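Local atomic coordinates of aspartate semialdehyde dehydrogenase (Francisella tularensis subsp. tularensis, PDB entry 4WOJ), a protein that probably catalyses the NADPH-dependent reductive dephosphorylation of L-aspartyl-4-phosphate to L-aspartate semialdehyde on the way to lysine, methionine and threonine, working as a homodimer. Residues E180-T185 and P271-H276; L288-I293 and G332-S337; G98-A103 and K133-G138; K316-Q321 and H345-G350. All blocks are in the same frame, centred on the assembly; numbering follows the deposited sequence.

Interaction 1: E180-T185 and P271-H276; sequences ELLQQT and PSLRSH
Leu181 and Leu182 of helix 175-191 close on Leu273 in the loop that leads into strand 275-284, a small, buried, mainly apolar contact. Its tight part is a cluster of three methyl groups. Leu273 CD2 sits 3.9 Å from Leu181 CD2 and 4.0 Å from Leu182 CD2, so a single methyl touches two successive residues of the helix. The two leucines reach it differently: Leu181 slants across the Leu273 side chain, whereas Leu182 meets it at about a right angle. Leu181 starts straight toward the loop and keeps going, its CG swung anti to the backbone N (chi1 163°). Leu182 leaves its backbone along the flank of the contact, and the tip alone turns in. Leu181 CD2 also rests on loop backbone, 4.0 Å from Ser272 O.

Packing is a little looser at Pro271, where Leu181 CD2 lies 4.1 Å from Pro271 CA and the side chains stay further apart, and Ser272 turns its side chain away from the helix. No hydrogen bond joins the segments. Within the helix, Leu181 O accepts from Thr185 N and, at a short distance, from Thr185 OG1, on opposite faces of its carbonyl plane. The second subunit also reaches the contact: its Arg201 packs on Leu182 and its Leu228 on Ser272.

Inside the chain, Ile170 lies beside Leu181 and pairs through its backbone with Ser272. In the same loop Arg274 forms a salt bridge with Asp351 before the chain enters strand 275-284, where His276, the predicted proton acceptor, touches helix 141-149.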
# COMPACT_ATOMS: atom_id res chain seq x y z
N GLU B 180 -18.60 -7.47 2.15
CA GLU B 180 -17.87 -8.57 1.50
C GLU B 180 -16.48 -8.76 2.14
O GLU B 180 -16.13 -9.86 2.55
CB GLU B 180 -17.77 -8.36 -0.03
CG GLU B 180 -17.72 -9.69 -0.77
CD GLU B 180 -17.50 -9.58 -2.27
OE1 GLU B 180 -16.39 -9.17 -2.66
OE2 GLU B 180 -18.41 -9.92 -3.06
N LEU B 181 -15.71 -7.68 2.26
CA LEU B 181 -14.35 -7.76 2.78
C LEU B 181 -14.39 -8.38 4.17
O LEU B 181 -13.57 -9.27 4.49
CB LEU B 181 -13.64 -6.40 2.80
CG LEU B 181 -12.37 -6.32 3.68
CD1 LEU B 181 -11.28 -7.28 3.29
CD2 LEU B 181 -11.81 -4.92 3.71
N LEU B 182 -15.29 -7.86 5.00
CA LEU B 182 -15.42 -8.39 6.39
C LEU B 182 -15.74 -9.86 6.34
O LEU B 182 -15.20 -10.63 7.09
CB LEU B 182 -16.48 -7.66 7.19
CG LEU B 182 -16.19 -6.19 7.51
CD1 LEU B 182 -17.44 -5.51 8.06
CD2 LEU B 182 -15.02 -6.06 8.47
N GLN B 183 -16.57 -10.24 5.40
CA GLN B 183 -17.00 -11.63 5.32
C GLN B 183 -15.91 -12.58 4.78
O GLN B 183 -15.66 -13.65 5.34
CB GLN B 183 -18.25 -11.70 4.48
CG GLN B 183 -18.55 -13.07 3.93
CD GLN B 183 -20.02 -13.25 3.83
OE1 GLN B 183 -20.68 -12.54 3.07
NE2 GLN B 183 -20.56 -14.18 4.64
N GLN B 184 -15.26 -12.19 3.70
CA GLN B 184 -14.09 -12.94 3.23
C GLN B 184 -13.19 -13.26 4.42
O GLN B 184 -12.83 -14.39 4.65
CB GLN B 184 -13.29 -12.15 2.20
CG GLN B 184 -14.02 -11.96 0.88
CD GLN B 184 -13.39 -10.85 0.04
OE1 GLN B 184 -12.34 -10.29 0.42
NE2 GLN B 184 -14.03 -10.51 -1.11
N THR B 185 -12.86 -12.23 5.18
CA THR B 185 -11.93 -12.34 6.31
C THR B 185 -12.45 -13.26 7.42
O THR B 185 -11.70 -13.96 8.09
CB THR B 185 -11.68 -10.94 6.90
OG1 THR B 185 -11.53 -10.01 5.82
CG2 THR B 185 -10.47 -10.91 7.77
N PRO B 271 -6.78 -3.89 2.26
CA PRO B 271 -7.77 -4.35 3.21
C PRO B 271 -7.89 -3.43 4.41
O PRO B 271 -7.74 -3.87 5.55
CB PRO B 271 -7.25 -5.74 3.66
CG PRO B 271 -6.09 -6.05 2.78
CD PRO B 271 -5.58 -4.74 2.31
N SER B 272 -8.15 -2.15 4.13
CA SER B 272 -8.52 -1.18 5.13
C SER B 272 -10.00 -0.91 4.99
O SER B 272 -10.59 -1.16 3.96
CB SER B 272 -7.75 0.13 4.91
OG SER B 272 -6.41 -0.04 5.25
N LEU B 273 -10.59 -0.34 6.01
CA LEU B 273 -11.99 -0.09 6.01
C LEU B 273 -12.43 1.33 5.60
O LEU B 273 -13.29 1.42 4.72
CB LEU B 273 -12.57 -0.50 7.34
CG LEU B 273 -12.51 -2.02 7.64
CD1 LEU B 273 -12.89 -2.32 9.09
CD2 LEU B 273 -13.37 -2.88 6.71
N ARG B 274 -11.92 2.41 6.19
CA ARG B 274 -12.41 3.75 5.82
C ARG B 274 -11.39 4.86 5.67
O ARG B 274 -11.75 5.97 5.31
CB ARG B 274 -13.54 4.23 6.72
CG ARG B 274 -13.41 3.90 8.19
CD ARG B 274 -14.51 4.55 9.00
NE ARG B 274 -14.71 5.97 8.74
CZ ARG B 274 -15.76 6.67 9.18
NH1 ARG B 274 -16.72 6.08 9.91
NH2 ARG B 274 -15.85 7.98 8.91
N SER B 275 -10.12 4.56 5.86
CA SER B 275 -9.11 5.55 5.70
C SER B 275 -8.19 5.30 4.49
O SER B 275 -7.70 4.19 4.32
CB SER B 275 -8.30 5.64 6.97
OG SER B 275 -8.96 6.50 7.86
N HIS B 276 -8.03 6.32 3.63
CA HIS B 276 -7.11 6.21 2.49
C HIS B 276 -5.77 6.68 2.92
O HIS B 276 -5.67 7.71 3.56
CB HIS B 276 -7.55 7.01 1.29
CG HIS B 276 -8.76 6.44 0.61
ND1 HIS B 276 -9.29 5.22 0.94
CD2 HIS B 276 -9.54 6.93 -0.38
CE1 HIS B 276 -10.34 4.97 0.19
NE2 HIS B 276 -10.52 6.00 -0.62

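Interaction 2: L288-I293 and G332-S337; sequences LTIEEI and GRIKSS
Ile290, in the first turn of helix 290-298, brings its CA to 6.3 Å from the CA of Ser336 at the end of strand 329-336. The start of the helix is thus laid against the end of a strand of the mixed sheet in the dimerisation domain, and it opens with a capping box. Thr289 is the N-cap. Glu292 OE2 accepts from Thr289 N at 2.6 Å through its anti lone pair, while the return bond from Glu292 N to Thr289 OG1 is long and weak at 3.4 Å. This pair ties up the helix start on the side turned away from the strand.

The strand is met by isoleucines. Ile290 has CG1 anti to the backbone N (chi1 -161°), which sends CD1 down onto the strand backbone, 3.5 Å from Lys335 C and 3.6 Å from Ser336 N. The same methyl touches Ile334 CG2 at 3.9 Å. Lys335 points away from the helix, and its NZ is hydrogen-bonded to Gly265 O and salt-bridged to Glu244, both of the second subunit, so the strand has an apolar partner on one side and the dimer interface on the other. The neighbouring strand 343-351 adds Phe344 against Ile293 and Cys346 against Ile334. Ile293 and Ile334 run past each other in opposite directions, their CG2 methyls meeting at 4.1 Å.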
# COMPACT_ATOMS: atom_id res chain seq x y z
N LEU B 288 13.84 23.72 -0.77
CA LEU B 288 13.42 24.13 0.54
C LEU B 288 14.02 23.18 1.56
O LEU B 288 14.09 21.99 1.32
CB LEU B 288 11.91 24.03 0.65
CG LEU B 288 11.05 25.05 -0.05
CD1 LEU B 288 9.60 24.81 0.34
CD2 LEU B 288 11.44 26.45 0.35
N THR B 289 14.45 23.69 2.69
CA THR B 289 14.91 22.79 3.72
C THR B 289 13.72 21.93 4.23
O THR B 289 12.56 22.22 3.98
CB THR B 289 15.55 23.54 4.88
OG1 THR B 289 14.58 24.43 5.44
CG2 THR B 289 16.73 24.33 4.38
N ILE B 290 14.04 20.87 4.92
CA ILE B 290 12.99 19.98 5.33
C ILE B 290 12.16 20.62 6.43
O ILE B 290 10.99 20.42 6.46
CB ILE B 290 13.54 18.62 5.75
CG1 ILE B 290 12.43 17.59 5.71
CG2 ILE B 290 14.19 18.72 7.13
CD1 ILE B 290 11.80 17.40 4.34
N GLU B 291 12.75 21.51 7.22
CA GLU B 291 12.01 22.31 8.22
C GLU B 291 11.06 23.34 7.63
O GLU B 291 10.02 23.65 8.21
CB GLU B 291 12.97 22.96 9.22
CG GLU B 291 13.56 21.90 10.18
CD GLU B 291 12.53 21.35 11.19
OE1 GLU B 291 11.34 21.80 11.20
OE2 GLU B 291 12.89 20.45 11.99
N GLU B 292 11.41 23.89 6.49
CA GLU B 292 10.55 24.85 5.85
C GLU B 292 9.32 24.12 5.30
O GLU B 292 8.22 24.62 5.35
CB GLU B 292 11.27 25.55 4.71
CG GLU B 292 12.46 26.39 5.13
CD GLU B 292 13.21 26.96 3.90
OE1 GLU B 292 13.11 28.16 3.60
OE2 GLU B 292 13.86 26.18 3.18
N ILE B 293 9.55 22.92 4.77
CA ILE B 293 8.51 22.08 4.20
C ILE B 293 7.49 21.69 5.30
O ILE B 293 6.28 21.83 5.10
CB ILE B 293 9.16 20.85 3.50
CG1 ILE B 293 9.84 21.28 2.21
CG2 ILE B 293 8.15 19.75 3.20
CD1 ILE B 293 10.87 20.30 1.69
N GLY B 332 3.02 12.41 7.63
CA GLY B 332 4.27 12.14 8.33
C GLY B 332 5.32 11.53 7.44
O GLY B 332 5.17 11.52 6.25
N ARG B 333 6.39 11.06 8.05
CA ARG B 333 7.49 10.48 7.34
C ARG B 333 8.03 11.54 6.37
O ARG B 333 8.55 11.23 5.32
CB ARG B 333 7.08 9.19 6.63
CG ARG B 333 6.52 8.09 7.54
CD ARG B 333 7.51 7.57 8.58
NE ARG B 333 8.89 7.60 8.08
CZ ARG B 333 9.47 6.68 7.30
NH1 ARG B 333 8.81 5.62 6.87
NH2 ARG B 333 10.75 6.84 6.94
N ILE B 334 7.92 12.80 6.76
CA ILE B 334 8.32 13.91 5.94
C ILE B 334 9.83 13.96 5.88
O ILE B 334 10.49 14.22 6.86
CB ILE B 334 7.76 15.25 6.46
CG1 ILE B 334 6.23 15.22 6.46
CG2 ILE B 334 8.28 16.40 5.60
CD1 ILE B 334 5.58 16.18 7.44
N LYS B 335 10.39 13.72 4.72
CA LYS B 335 11.83 13.66 4.61
C LYS B 335 12.27 14.12 3.25
O LYS B 335 11.50 14.14 2.28
CB LYS B 335 12.30 12.25 4.89
CG LYS B 335 11.87 11.25 3.85
CD LYS B 335 12.38 9.86 4.15
CE LYS B 335 12.38 8.99 2.90
NZ LYS B 335 11.99 7.58 3.21
N SER B 336 13.52 14.49 3.18
CA SER B 336 14.16 14.86 1.91
C SER B 336 14.48 13.59 1.18
O SER B 336 14.43 12.51 1.74
CB SER B 336 15.45 15.62 2.19
OG SER B 336 16.29 14.77 2.93
N SER B 337 14.80 13.72 -0.07
CA SER B 337 14.88 12.62 -1.02
C SER B 337 16.28 12.60 -1.67
O SER B 337 16.88 13.62 -1.87
CB SER B 337 13.84 12.84 -2.12
OG SER B 337 13.78 11.75 -3.03

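Interaction 3: G98-A103 and K133-G138; sequences GFWIDA and KKDFIG
Four backbone hydrogen bonds, made by Trp100, Phe136, Asp102 and their partners, join two neighbouring parallel strands. Trp100 N gives to Lys134 O at 2.8 Å, and Trp100 O takes Phe136 N at 2.9 Å with an almost straight N-H (177°). Asp102 repeats the alternation, its N giving to Phe136 O at 3.0 Å and its O accepting Gly138 N at 2.8 Å. The strand directions differ by only 8°, as in the parallel sheet of a Rossmann-type NAD-binding domain.

On the face bearing Trp100, Asp135 and Asp102, the Trp100 NE1 bonds Asp102 OD2 at 3.0 Å from above the carboxylate plane; that oxygen is also bonded to Thr84. Asp135 OD1 lies 3.2 Å from Trp100 CB, its carboxylate nearly perpendicular to the indole (84°), and it is claimed by Arg92 and His88. Ile137 CD1 comes to the edge of the indole ring.

Nearer the strand starts, Phe99 and Phe136 lie side by side, pointing the same way: Phe136 CE1 sits in the plane of the Phe99 ring, 3.8 Å from its CD2. Lys134, bent at its second torsion, folds CD over a face of the Phe99 ring.

Helix 81-93 covers the Trp100 side. On the other, helix 118-130 packs on Phe136 and helix 354-369 on Phe99 and Ile101, while strand 74-77 borders strand 99-102.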
# COMPACT_ATOMS: atom_id res chain seq x y z
N GLY B 98 -32.33 25.50 -9.10
CA GLY B 98 -31.73 25.41 -7.79
C GLY B 98 -30.35 24.78 -7.77
O GLY B 98 -29.85 24.28 -8.79
N PHE B 99 -29.74 24.79 -6.59
CA PHE B 99 -28.40 24.26 -6.40
C PHE B 99 -28.37 22.75 -6.25
O PHE B 99 -29.10 22.17 -5.46
CB PHE B 99 -27.74 24.87 -5.18
CG PHE B 99 -27.56 26.35 -5.26
CD1 PHE B 99 -28.56 27.20 -4.81
CD2 PHE B 99 -26.39 26.88 -5.73
CE1 PHE B 99 -28.39 28.57 -4.84
CE2 PHE B 99 -26.21 28.24 -5.77
CZ PHE B 99 -27.20 29.10 -5.32
N TRP B 100 -27.50 22.14 -7.03
CA TRP B 100 -27.31 20.71 -7.02
C TRP B 100 -25.91 20.48 -6.45
O TRP B 100 -24.90 20.84 -7.07
CB TRP B 100 -27.41 20.18 -8.45
CG TRP B 100 -27.13 18.74 -8.60
CD1 TRP B 100 -25.94 18.18 -8.89
CD2 TRP B 100 -28.08 17.67 -8.53
NE1 TRP B 100 -26.07 16.82 -8.98
CE2 TRP B 100 -27.38 16.48 -8.77
CE3 TRP B 100 -29.45 17.60 -8.27
CZ2 TRP B 100 -28.00 15.22 -8.76
CZ3 TRP B 100 -30.08 16.35 -8.28
CH2 TRP B 100 -29.35 15.18 -8.51
N ILE B 101 -25.87 19.93 -5.25
CA ILE B 101 -24.62 19.56 -4.60
C ILE B 101 -24.54 18.04 -4.72
O ILE B 101 -25.47 17.34 -4.36
CB ILE B 101 -24.57 20.02 -3.13
CG1 ILE B 101 -24.61 21.54 -3.04
CG2 ILE B 101 -23.31 19.55 -2.45
CD1 ILE B 101 -25.15 22.07 -1.73
N ASP B 102 -23.43 17.53 -5.24
CA ASP B 102 -23.34 16.11 -5.56
C ASP B 102 -22.00 15.49 -5.20
O ASP B 102 -20.94 16.11 -5.45
CB ASP B 102 -23.52 15.95 -7.06
CG ASP B 102 -23.91 14.52 -7.47
OD1 ASP B 102 -23.75 13.56 -6.65
OD2 ASP B 102 -24.37 14.39 -8.64
N ALA B 103 -22.05 14.26 -4.69
CA ALA B 103 -20.84 13.44 -4.43
C ALA B 103 -20.31 12.69 -5.66
O ALA B 103 -19.09 12.54 -5.85
CB ALA B 103 -21.06 12.45 -3.31
N LYS B 133 -24.00 30.30 -11.04
CA LYS B 133 -23.70 28.87 -11.20
C LYS B 133 -24.38 28.07 -10.11
O LYS B 133 -24.53 28.53 -8.99
CB LYS B 133 -22.21 28.61 -11.20
CG LYS B 133 -21.59 28.76 -12.57
CD LYS B 133 -20.16 29.19 -12.41
CE LYS B 133 -19.35 28.87 -13.65
NZ LYS B 133 -17.91 29.10 -13.40
N LYS B 134 -24.84 26.88 -10.48
CA LYS B 134 -25.70 26.09 -9.61
C LYS B 134 -25.22 24.67 -9.30
O LYS B 134 -25.89 23.93 -8.53
CB LYS B 134 -27.12 26.01 -10.20
CG LYS B 134 -27.69 27.33 -10.69
CD LYS B 134 -28.16 28.21 -9.56
CE LYS B 134 -28.08 29.69 -9.93
NZ LYS B 134 -28.03 30.57 -8.73
N ASP B 135 -24.12 24.24 -9.91
CA ASP B 135 -23.65 22.85 -9.75
C ASP B 135 -22.31 22.74 -9.03
O ASP B 135 -21.27 23.19 -9.52
CB ASP B 135 -23.55 22.14 -11.10
CG ASP B 135 -24.91 21.79 -11.70
OD1 ASP B 135 -25.85 21.49 -10.91
OD2 ASP B 135 -25.04 21.80 -12.95
N PHE B 136 -22.36 22.10 -7.87
CA PHE B 136 -21.22 22.02 -6.96
C PHE B 136 -20.97 20.59 -6.56
O PHE B 136 -21.77 19.97 -5.86
CB PHE B 136 -21.47 22.92 -5.75
CG PHE B 136 -21.58 24.38 -6.11
CD1 PHE B 136 -22.77 24.89 -6.59
CD2 PHE B 136 -20.50 25.22 -6.01
CE1 PHE B 136 -22.88 26.21 -6.96
CE2 PHE B 136 -20.60 26.55 -6.37
CZ PHE B 136 -21.79 27.05 -6.85
N ILE B 137 -19.83 20.08 -7.03
CA ILE B 137 -19.54 18.65 -6.99
C ILE B 137 -18.29 18.35 -6.15
O ILE B 137 -17.28 19.05 -6.26
CB ILE B 137 -19.30 18.10 -8.38
CG1 ILE B 137 -20.21 18.75 -9.42
CG2 ILE B 137 -19.52 16.61 -8.38
CD1 ILE B 137 -21.71 18.58 -9.16
N GLY B 138 -18.40 17.34 -5.30
CA GLY B 138 -17.28 16.90 -4.46
C GLY B 138 -16.30 16.18 -5.34
O GLY B 138 -16.71 15.49 -6.30

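Interaction 4: K316-Q321 and H345-G350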
# COMPACT_ATOMS: atom_id res chain seq x y z
N LYS B 316 1.79 4.71 15.89
CA LYS B 316 0.56 5.02 16.64
C LYS B 316 -0.42 5.96 15.94
O LYS B 316 -1.63 5.77 16.01
CB LYS B 316 0.88 5.55 18.04
CG LYS B 316 -0.37 5.57 18.90
CD LYS B 316 -0.10 5.90 20.35
CE LYS B 316 -1.28 5.46 21.22
NZ LYS B 316 -1.11 5.93 22.61
N TYR B 317 0.09 7.00 15.30
CA TYR B 317 -0.80 8.03 14.70
C TYR B 317 -0.90 8.08 13.18
O TYR B 317 -1.88 8.58 12.69
CB TYR B 317 -0.45 9.43 15.23
CG TYR B 317 -0.43 9.47 16.73
CD1 TYR B 317 -1.64 9.42 17.47
CD2 TYR B 317 0.78 9.50 17.43
CE1 TYR B 317 -1.63 9.44 18.86
CE2 TYR B 317 0.80 9.52 18.81
CZ TYR B 317 -0.41 9.48 19.53
OH TYR B 317 -0.36 9.50 20.92
N LEU B 318 0.09 7.60 12.42
CA LEU B 318 0.04 7.73 10.93
C LEU B 318 -0.58 6.50 10.27
O LEU B 318 0.03 5.88 9.44
CB LEU B 318 1.42 7.99 10.35
CG LEU B 318 1.48 8.57 8.94
CD1 LEU B 318 0.76 9.90 8.84
CD2 LEU B 318 2.94 8.78 8.60
N THR B 319 -1.78 6.11 10.72
CA THR B 319 -2.37 4.86 10.33
C THR B 319 -3.88 4.95 10.26
O THR B 319 -4.48 5.84 10.87
CB THR B 319 -2.02 3.72 11.31
OG1 THR B 319 -2.84 3.83 12.50
CG2 THR B 319 -0.56 3.74 11.67
N PRO B 320 -4.50 4.05 9.49
CA PRO B 320 -5.94 3.98 9.35
C PRO B 320 -6.64 3.75 10.69
O PRO B 320 -7.70 4.34 10.96
CB PRO B 320 -6.12 2.75 8.45
CG PRO B 320 -4.90 2.68 7.63
CD PRO B 320 -3.80 3.32 8.42
N GLN B 321 -6.05 2.87 11.49
CA GLN B 321 -6.50 2.63 12.83
C GLN B 321 -6.63 3.94 13.55
O GLN B 321 -7.64 4.24 14.16
CB GLN B 321 -5.49 1.77 13.59
CG GLN B 321 -6.04 1.24 14.92
CD GLN B 321 -4.96 0.75 15.85
OE1 GLN B 321 -3.96 1.46 16.11
NE2 GLN B 321 -5.13 -0.46 16.37
N HIS B 345 9.63 13.44 0.28
CA HIS B 345 8.66 12.35 0.51
C HIS B 345 7.89 12.57 1.78
O HIS B 345 8.41 13.15 2.73
CB HIS B 345 9.38 11.03 0.67
CG HIS B 345 10.36 10.73 -0.42
ND1 HIS B 345 10.00 10.17 -1.62
CD2 HIS B 345 11.70 10.91 -0.49
CE1 HIS B 345 11.06 10.00 -2.38
NE2 HIS B 345 12.11 10.44 -1.70
N CYS B 346 6.66 12.08 1.80
CA CYS B 346 5.85 12.04 3.00
C CYS B 346 4.81 10.99 2.77
O CYS B 346 4.73 10.47 1.68
CB CYS B 346 5.19 13.37 3.31
SG CYS B 346 4.15 14.05 2.02
N PHE B 347 4.09 10.65 3.84
CA PHE B 347 3.00 9.66 3.86
C PHE B 347 1.84 10.28 4.60
O PHE B 347 2.03 10.80 5.67
CB PHE B 347 3.43 8.38 4.60
CG PHE B 347 2.51 7.20 4.39
CD1 PHE B 347 2.62 6.40 3.29
CD2 PHE B 347 1.57 6.84 5.38
CE1 PHE B 347 1.79 5.30 3.13
CE2 PHE B 347 0.75 5.75 5.23
CZ PHE B 347 0.85 4.97 4.09
N THR B 348 0.64 10.19 4.05
CA THR B 348 -0.54 10.77 4.67
C THR B 348 -1.68 9.81 4.74
O THR B 348 -1.76 8.85 3.99
CB THR B 348 -1.01 12.08 3.94
OG1 THR B 348 -2.22 12.53 4.56
CG2 THR B 348 -1.24 11.86 2.47
N VAL B 349 -2.56 10.07 5.69
CA VAL B 349 -3.72 9.24 5.93
C VAL B 349 -4.89 10.15 6.30
O VAL B 349 -4.75 11.06 7.12
CB VAL B 349 -3.51 8.30 7.11
CG1 VAL B 349 -4.72 7.39 7.31
CG2 VAL B 349 -2.25 7.48 6.93
N GLY B 350 -6.05 9.89 5.69
CA GLY B 350 -7.31 10.55 6.06
C GLY B 350 -8.52 9.73 5.77
O GLY B 350 -8.45 8.71 5.08
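Leu318 lies against Phe347 and Val349, two residues that project from the same face of strand 343-351. Its CG meets the edge of the Phe347 ring in the ring plane, 4.0 Å from CD2, and Leu318 CD1 drops to 3.5 Å from the carbonyl oxygen of Phe347. Val349 has CG1 anti to the backbone N (chi1 -177°), which spreads its two methyls along the turn: CG2 sits 3.7 Å from Leu318 O, and CG1 lies 3.9 Å from Thr319 O and 4.3 Å from Pro320 CD. Apolar side chains meet one another and the backbone carbonyls, without a hydrogen bond across.

An inverse gamma turn centred on Leu318, closed by a weak bond from Thr319 N to Tyr317 O, brings the leucine to the sheet between two helices. Thr319 turns away and caps helix 320-323 through OG1 to Ala322 N. Phe347 is held in turn by an edge-to-face stack with Tyr167, and Asn227 of the second subunit packs on Pro320.

Strand 343-351 runs between strands 275-284 and 329-336, antiparallel to both; Ala330 of strand 329-336 and Ile307 of strand 304-307 also line Leu318.

Interactions 1, 2 and 4 belong to the dimerisation domain and share its mixed sheet, whereas interaction 3, its centre about 30 Å from that of interaction 1, lies in the nucleotide-binding sheet, clear of the second subunit. Strand 343-351 is the common element: interaction 1 joins interaction 4 through His276 N to Gly350 O, and interaction 2 joins it through Gly332 N to Phe347 O and His345 N to Lys335 O. Interactions 1 and 4 are fully buried; interaction 3 is partly buried, and interaction 2 reaches the surface at Ser336. Chemistry follows place: interaction 3 is strand pairing by backbone hydrogen bonds, while the other three bring helix or turn aliphatic groups onto strand or loop, with no hydrogen bond between their segments.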